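Local coordinates for penicillin-binding protein 2B (PDB 2WAD) that cross-links the peptides of neighbouring glycan strands in pneumococcal peptidoglycan as an elongasome transpeptidase, and is a target of penicillin, at residues A[176-179]-A[180-184]; A[266-269]-A[270-274]. All blocks are in the same frame, centred on the assembly; numbering follows the deposited sequence.

Contact 1 (A[176-179]-A[180-184])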
ATOM      1  N   TYR A 176     -36.706   7.846 -11.714  1.00 45.48           N
ATOM      2  CA  TYR A 176     -35.299   7.460 -11.764  1.00 43.04           C
ATOM      3  C   TYR A 176     -34.507   8.153 -12.873  1.00 41.91           C
ATOM      4  O   TYR A 176     -33.420   8.670 -12.641  1.00 44.53           O
ATOM      5  CB  TYR A 176     -35.172   5.939 -11.883  1.00 42.69           C
ATOM      6  CG  TYR A 176     -33.737   5.466 -11.944  1.00 44.41           C
ATOM      7  CD1 TYR A 176     -32.915   5.529 -10.824  1.00 45.81           C
ATOM      8  CD2 TYR A 176     -33.204   4.972 -13.125  1.00 41.85           C
ATOM      9  CE1 TYR A 176     -31.597   5.088 -10.878  1.00 46.91           C
ATOM     10  CE2 TYR A 176     -31.901   4.545 -13.202  1.00 46.14           C
ATOM     11  CZ  TYR A 176     -31.103   4.598 -12.078  1.00 49.64           C
ATOM     12  OH  TYR A 176     -29.807   4.163 -12.179  1.00 52.10           O
ATOM     13  N   LEU A 177     -35.048   8.136 -14.085  1.00 42.46           N
ATOM     14  CA  LEU A 177     -34.441   8.780 -15.246  1.00 42.54           C
ATOM     15  C   LEU A 177     -34.266  10.291 -15.085  1.00 43.64           C
ATOM     16  O   LEU A 177     -33.158  10.801 -15.283  1.00 44.57           O
ATOM     17  CB  LEU A 177     -35.219   8.448 -16.526  1.00 39.51           C
ATOM     18  CG  LEU A 177     -34.938   7.029 -17.050  1.00 42.35           C
ATOM     19  CD1 LEU A 177     -35.888   6.627 -18.167  1.00 45.03           C
ATOM     20  CD2 LEU A 177     -33.479   6.756 -17.450  1.00 32.46           C
ATOM     21  N   PHE A 178     -35.345  10.991 -14.733  1.00 42.10           N
ATOM     22  CA  PHE A 178     -35.280  12.393 -14.308  1.00 42.49           C
ATOM     23  C   PHE A 178     -34.101  12.698 -13.365  1.00 45.28           C
ATOM     24  O   PHE A 178     -33.287  13.585 -13.649  1.00 42.40           O
ATOM     25  CB  PHE A 178     -36.599  12.757 -13.642  1.00 42.33           C
ATOM     26  CG  PHE A 178     -36.661  14.166 -13.137  1.00 42.49           C
ATOM     27  CD1 PHE A 178     -37.274  15.147 -13.892  1.00 35.33           C
ATOM     28  CD2 PHE A 178     -36.142  14.504 -11.898  1.00 41.38           C
ATOM     29  CE1 PHE A 178     -37.352  16.447 -13.437  1.00 38.81           C
ATOM     30  CE2 PHE A 178     -36.225  15.807 -11.430  1.00 38.39           C
ATOM     31  CZ  PHE A 178     -36.829  16.783 -12.209  1.00 36.44           C
ATOM     32  N   SER A 179     -33.987  11.947 -12.266  1.00 45.04           N
ATOM     33  CA  SER A 179     -32.920  12.182 -11.288  1.00 46.58           C
ATOM     34  C   SER A 179     -31.554  12.200 -11.983  1.00 46.71           C
ATOM     35  O   SER A 179     -30.719  13.077 -11.749  1.00 47.38           O
ATOM     36  CB  SER A 179     -32.957  11.151 -10.147  1.00 46.51           C
ATOM     37  OG  SER A 179     -34.292  10.854  -9.761  1.00 50.94           O
ATOM     38  N   GLN A 180     -31.333  11.231 -12.863  1.00 47.66           N
ATOM     39  CA  GLN A 180     -30.113  11.177 -13.659  1.00 46.63           C
ATOM     40  C   GLN A 180     -29.907  12.456 -14.480  1.00 46.71           C
ATOM     41  O   GLN A 180     -28.817  13.018 -14.471  1.00 46.40           O
ATOM     42  CB  GLN A 180     -30.176   9.970 -14.597  1.00 47.80           C
ATOM     43  CG  GLN A 180     -30.277   8.626 -13.898  1.00 50.87           C
ATOM     44  CD  GLN A 180     -28.953   8.205 -13.323  1.00 57.17           C
ATOM     45  OE1 GLN A 180     -27.957   8.090 -14.042  1.00 60.63           O
ATOM     46  NE2 GLN A 180     -28.924   7.993 -12.012  1.00 62.02           N
ATOM     47  N   LEU A 181     -30.936  12.909 -15.202  1.00 44.42           N
ATOM     48  CA  LEU A 181     -30.807  14.116 -16.024  1.00 43.64           C
ATOM     49  C   LEU A 181     -30.588  15.369 -15.171  1.00 43.68           C
ATOM     50  O   LEU A 181     -29.695  16.176 -15.451  1.00 43.27           O
ATOM     51  CB  LEU A 181     -32.007  14.300 -16.963  1.00 43.22           C
ATOM     52  CG  LEU A 181     -32.399  13.113 -17.850  1.00 42.00           C
ATOM     53  CD1 LEU A 181     -33.770  13.329 -18.414  1.00 33.58           C
ATOM     54  CD2 LEU A 181     -31.387  12.846 -18.955  1.00 36.83           C
ATOM     55  N   ASN A 182     -31.408  15.520 -14.135  1.00 43.38           N
ATOM     56  CA  ASN A 182     -31.299  16.642 -13.202  1.00 45.75           C
ATOM     57  C   ASN A 182     -29.924  16.787 -12.555  1.00 46.09           C
ATOM     58  O   ASN A 182     -29.492  17.897 -12.262  1.00 46.47           O
ATOM     59  CB  ASN A 182     -32.354  16.540 -12.102  1.00 44.06           C
ATOM     60  CG  ASN A 182     -32.795  17.891 -11.603  1.00 47.60           C
ATOM     61  OD1 ASN A 182     -32.918  18.841 -12.378  1.00 48.79           O
ATOM     62  ND2 ASN A 182     -33.061  17.984 -10.308  1.00 47.21           N
ATOM     63  N   ALA A 183     -29.242  15.666 -12.340  1.00 46.80           N
ATOM     64  CA  ALA A 183     -27.951  15.666 -11.675  1.00 47.58           C
ATOM     65  C   ALA A 183     -26.824  16.295 -12.496  1.00 46.73           C
ATOM     66  O   ALA A 183     -25.740  16.540 -11.975  1.00 47.15           O
ATOM     67  CB  ALA A 183     -27.584  14.238 -11.292  1.00 49.85           C
ATOM     68  N   VAL A 184     -27.064  16.549 -13.777  1.00 45.72           N
ATOM     69  CA  VAL A 184     -26.014  17.012 -14.687  1.00 43.47           C
ATOM     70  C   VAL A 184     -25.921  18.535 -14.645  1.00 43.55           C
ATOM     71  O   VAL A 184     -26.942  19.208 -14.730  1.00 40.40           O
ATOM     72  CB  VAL A 184     -26.351  16.570 -16.130  1.00 44.55           C
ATOM     73  CG1 VAL A 184     -25.315  17.080 -17.137  1.00 42.37           C
ATOM     74  CG2 VAL A 184     -26.488  15.052 -16.184  1.00 40.83           C
TER
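Residues 176-182 lie in the last turns of helix 169-182, and four successive i to i+4 backbone bonds, the last made by Ala183 N, join 176-179 to 180-184. In this alpha-helical segment, within the dimerisation-domain family region, the bonds vary: Gln180 N to Tyr176 O is weak, Leu181 N to Leu177 O measures 3.1 Å, and Asn182 N meets Phe178 O at 2.7 Å in a nearly straight bond (N-H...O 175°). Ala183 N reaches Ser179 O at 3.0 Å in a more bent bond. Among the side chains, Gln180 bends at chi2 (-76°) and folds back over one face of the Tyr176 ring, its amide inclined 24° to the ring and NE2 3.9 Å from Tyr176 OH. No hydrogen bond joins the two side chains; Tyr176 OH bonds Lys241 and Gln180 OE1 the backbone N of Ala193. Two residues further on, Phe178 and Asn182 run side by side towards helix 90-100, where both touch Leu93. Leu177 and Leu181 share Ile192 as a neighbour, and Leu181 also packs on Phe82 of strand 72-83. Ser179 OG turns back to bond Ile175 O. The Phe178 ring is approached obliquely by Asn182, whose CB and ND2 each lie 4.0 Å from CE2.

Contact 2 (A[266-269]-A[270-274])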
ATOM      1  N   SER A 266      -7.681   3.158  -3.410  1.00 37.50           N
ATOM      2  CA  SER A 266      -6.799   2.317  -2.609  1.00 38.40           C
ATOM      3  C   SER A 266      -5.418   2.097  -3.253  1.00 38.54           C
ATOM      4  O   SER A 266      -5.275   2.143  -4.473  1.00 36.84           O
ATOM      5  CB  SER A 266      -7.486   0.978  -2.326  1.00 37.14           C
ATOM      6  OG  SER A 266      -7.650   0.256  -3.533  1.00 35.20           O
ATOM      7  N   TYR A 267      -4.412   1.862  -2.414  1.00 37.79           N
ATOM      8  CA  TYR A 267      -3.069   1.476  -2.851  1.00 37.87           C
ATOM      9  C   TYR A 267      -2.443   2.372  -3.915  1.00 36.75           C
ATOM     10  O   TYR A 267      -2.608   3.592  -3.857  1.00 37.56           O
ATOM     11  CB  TYR A 267      -3.031  -0.029  -3.157  1.00 36.53           C
ATOM     12  CG  TYR A 267      -3.550  -0.793  -1.961  1.00 37.67           C
ATOM     13  CD1 TYR A 267      -4.769  -1.466  -2.010  1.00 39.58           C
ATOM     14  CD2 TYR A 267      -2.842  -0.778  -0.751  1.00 35.89           C
ATOM     15  CE1 TYR A 267      -5.269  -2.135  -0.891  1.00 36.25           C
ATOM     16  CE2 TYR A 267      -3.328  -1.432   0.365  1.00 36.66           C
ATOM     17  CZ  TYR A 267      -4.542  -2.109   0.280  1.00 39.43           C
ATOM     18  OH  TYR A 267      -5.046  -2.757   1.381  1.00 45.28           O
ATOM     19  N   LEU A 268      -1.766   1.788  -4.899  1.00 37.00           N
ATOM     20  CA  LEU A 268      -1.144   2.586  -5.961  1.00 36.47           C
ATOM     21  C   LEU A 268      -2.094   3.560  -6.685  1.00 37.57           C
ATOM     22  O   LEU A 268      -1.701   4.692  -6.998  1.00 37.67           O
ATOM     23  CB  LEU A 268      -0.404   1.702  -6.976  1.00 35.18           C
ATOM     24  CG  LEU A 268       0.815   0.881  -6.554  1.00 33.66           C
ATOM     25  CD1 LEU A 268       1.396   0.139  -7.766  1.00 31.80           C
ATOM     26  CD2 LEU A 268       1.875   1.779  -5.899  1.00 25.61           C
ATOM     27  N   GLU A 269      -3.324   3.143  -6.975  1.00 36.98           N
ATOM     28  CA  GLU A 269      -4.221   4.004  -7.760  1.00 38.04           C
ATOM     29  C   GLU A 269      -4.467   5.255  -6.943  1.00 38.23           C
ATOM     30  O   GLU A 269      -4.581   6.340  -7.497  1.00 42.42           O
ATOM     31  CB  GLU A 269      -5.578   3.359  -8.076  1.00 37.84           C
ATOM     32  CG  GLU A 269      -5.557   2.187  -9.044  1.00 36.80           C
ATOM     33  CD  GLU A 269      -5.668   2.602 -10.492  1.00 42.05           C
ATOM     34  OE1 GLU A 269      -5.385   3.781 -10.822  1.00 40.50           O
ATOM     35  OE2 GLU A 269      -6.045   1.734 -11.307  1.00 37.47           O
ATOM     36  N   LYS A 270      -4.548   5.101  -5.628  1.00 38.98           N
ATOM     37  CA  LYS A 270      -4.751   6.242  -4.753  1.00 40.35           C
ATOM     38  C   LYS A 270      -3.466   7.040  -4.570  1.00 40.82           C
ATOM     39  O   LYS A 270      -3.463   8.259  -4.681  1.00 41.59           O
ATOM     40  CB  LYS A 270      -5.317   5.800  -3.398  1.00 40.21           C
ATOM     41  CG  LYS A 270      -5.606   6.952  -2.428  1.00 43.03           C
ATOM     42  CD  LYS A 270      -6.375   6.469  -1.205  1.00 42.65           C
ATOM     43  CE  LYS A 270      -6.244   7.458  -0.071  1.00 46.27           C
ATOM     44  NZ  LYS A 270      -7.367   7.286   0.875  1.00 45.81           N
ATOM     45  N   GLN A 271      -2.373   6.353  -4.260  1.00 38.74           N
ATOM     46  CA  GLN A 271      -1.107   7.037  -4.017  1.00 38.05           C
ATOM     47  C   GLN A 271      -0.689   7.961  -5.167  1.00 36.94           C
ATOM     48  O   GLN A 271      -0.189   9.063  -4.932  1.00 36.93           O
ATOM     49  CB  GLN A 271      -0.016   6.010  -3.712  1.00 34.55           C
ATOM     50  CG  GLN A 271       1.267   6.620  -3.279  1.00 36.42           C
ATOM     51  CD  GLN A 271       1.199   7.156  -1.863  1.00 42.53           C
ATOM     52  OE1 GLN A 271       2.170   7.736  -1.364  1.00 37.48           O
ATOM     53  NE2 GLN A 271       0.057   6.962  -1.211  1.00 39.90           N
ATOM     54  N   TYR A 272      -0.888   7.507  -6.401  1.00 36.08           N
ATOM     55  CA  TYR A 272      -0.427   8.233  -7.579  1.00 35.58           C
ATOM     56  C   TYR A 272      -1.571   8.841  -8.380  1.00 36.14           C
ATOM     57  O   TYR A 272      -1.435   9.120  -9.573  1.00 36.77           O
ATOM     58  CB  TYR A 272       0.462   7.346  -8.456  1.00 34.53           C
ATOM     59  CG  TYR A 272       1.783   7.058  -7.781  1.00 36.15           C
ATOM     60  CD1 TYR A 272       1.934   5.957  -6.955  1.00 32.01           C
ATOM     61  CD2 TYR A 272       2.850   7.932  -7.905  1.00 35.09           C
ATOM     62  CE1 TYR A 272       3.131   5.701  -6.294  1.00 37.11           C
ATOM     63  CE2 TYR A 272       4.043   7.689  -7.260  1.00 36.79           C
ATOM     64  CZ  TYR A 272       4.187   6.581  -6.461  1.00 36.78           C
ATOM     65  OH  TYR A 272       5.384   6.359  -5.816  1.00 32.05           O
ATOM     66  N   GLU A 273      -2.682   9.075  -7.688  1.00 37.49           N
ATOM     67  CA  GLU A 273      -3.871   9.705  -8.249  1.00 39.69           C
ATOM     68  C   GLU A 273      -3.578  11.005  -9.002  1.00 40.46           C
ATOM     69  O   GLU A 273      -4.101  11.229 -10.083  1.00 42.01           O
ATOM     70  CB  GLU A 273      -4.909   9.939  -7.138  1.00 40.21           C
ATOM     71  CG  GLU A 273      -6.008  10.950  -7.464  1.00 37.70           C
ATOM     72  CD  GLU A 273      -6.844  10.576  -8.674  1.00 43.11           C
ATOM     73  OE1 GLU A 273      -7.190   9.381  -8.861  1.00 38.47           O
ATOM     74  OE2 GLU A 273      -7.180  11.511  -9.430  1.00 42.85           O
ATOM     75  N   GLU A 274      -2.760  11.879  -8.434  1.00 41.64           N
ATOM     76  CA  GLU A 274      -2.439  13.135  -9.104  1.00 41.99           C
ATOM     77  C   GLU A 274      -1.750  12.855 -10.442  1.00 40.74           C
ATOM     78  O   GLU A 274      -1.904  13.601 -11.397  1.00 41.06           O
ATOM     79  CB  GLU A 274      -1.526  13.972  -8.197  1.00 42.68           C
ATOM     80  CG  GLU A 274      -1.564  15.471  -8.461  1.00 50.77           C
ATOM     81  CD  GLU A 274      -0.285  16.200  -8.063  1.00 58.31           C
ATOM     82  OE1 GLU A 274       0.331  15.885  -7.017  1.00 55.99           O
ATOM     83  OE2 GLU A 274       0.098  17.117  -8.818  1.00 64.91           O
TER
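The backbone of 266-269 runs straight on into 270-274 as the short helix 267-271, which breaks at Tyr272 before a second helix, 273-276, begins. Gln271 N bonds Tyr267 O at 2.8 Å, almost in line with the carbonyl, and Tyr272 N bonds Leu268 O at 3.0 Å. Lys270 N lies 3.3 Å from Ser266 O, well above that carbonyl's plane, and makes a second, weak bond to Tyr267 O; one N-H is thus divided between two acceptors, while Tyr267 O takes two donors. Tyr272 is the first residue to depart from helical angles and also holds the N-cap position of the next helix. Across the break, Glu273 N bonds Lys270 O at 3.2 Å.

Leu268 and Tyr272, one turn apart, lie alongside each other and point the same way, with Leu268 CD2 4.1 Å from Tyr272 CE1. The Tyr272 ring presents an edge to Leu268 O, which lies near the ring plane 3.8 Å from CD1. Its hydroxyl bonds Asp494 and Leu268 packs on Leu495, so this side of the kinked helix pair, within the dimerisation-domain family region, meets a loop of the transpeptidase domain. Gln271 touches Pro496 of the same loop.

Glu269 and Glu273, also a turn apart, bring like charges to the same neighbourhood, their OE1 atoms 6.2 Å apart. Arg60 forms salt bridges with both and probably offsets their repulsion, while Arg223 pairs with Glu269 OE2. Both glutamate chains bend at chi2 (Glu269 -88°, Glu273 60°), and their carboxylates reach the same Arg60. Glu273 OE2 bonds Tyr257 OH, and its OE1 also accepts Gly264 N.

Contacts 1 and 2 both belong to the dimerisation-domain family region but lie far apart in this elongated chain, their centres 30 Å from each other and their nearest atoms about 19 Å. Contact 1 is peripheral, about 37 Å between its centre and that of the chain; contact 2 is central, at about 9 Å. Each mixes buried and exposed residues, so neither is purely core or surface. They share no helix. In 176-184 a long helix finishes among neighbouring helices, loops and strand 72-83, chiefly through apolar side chains. In 266-274 two short helices meet, with buried carboxylates tied to arginines on one side and a junction with the transpeptidase domain on the other.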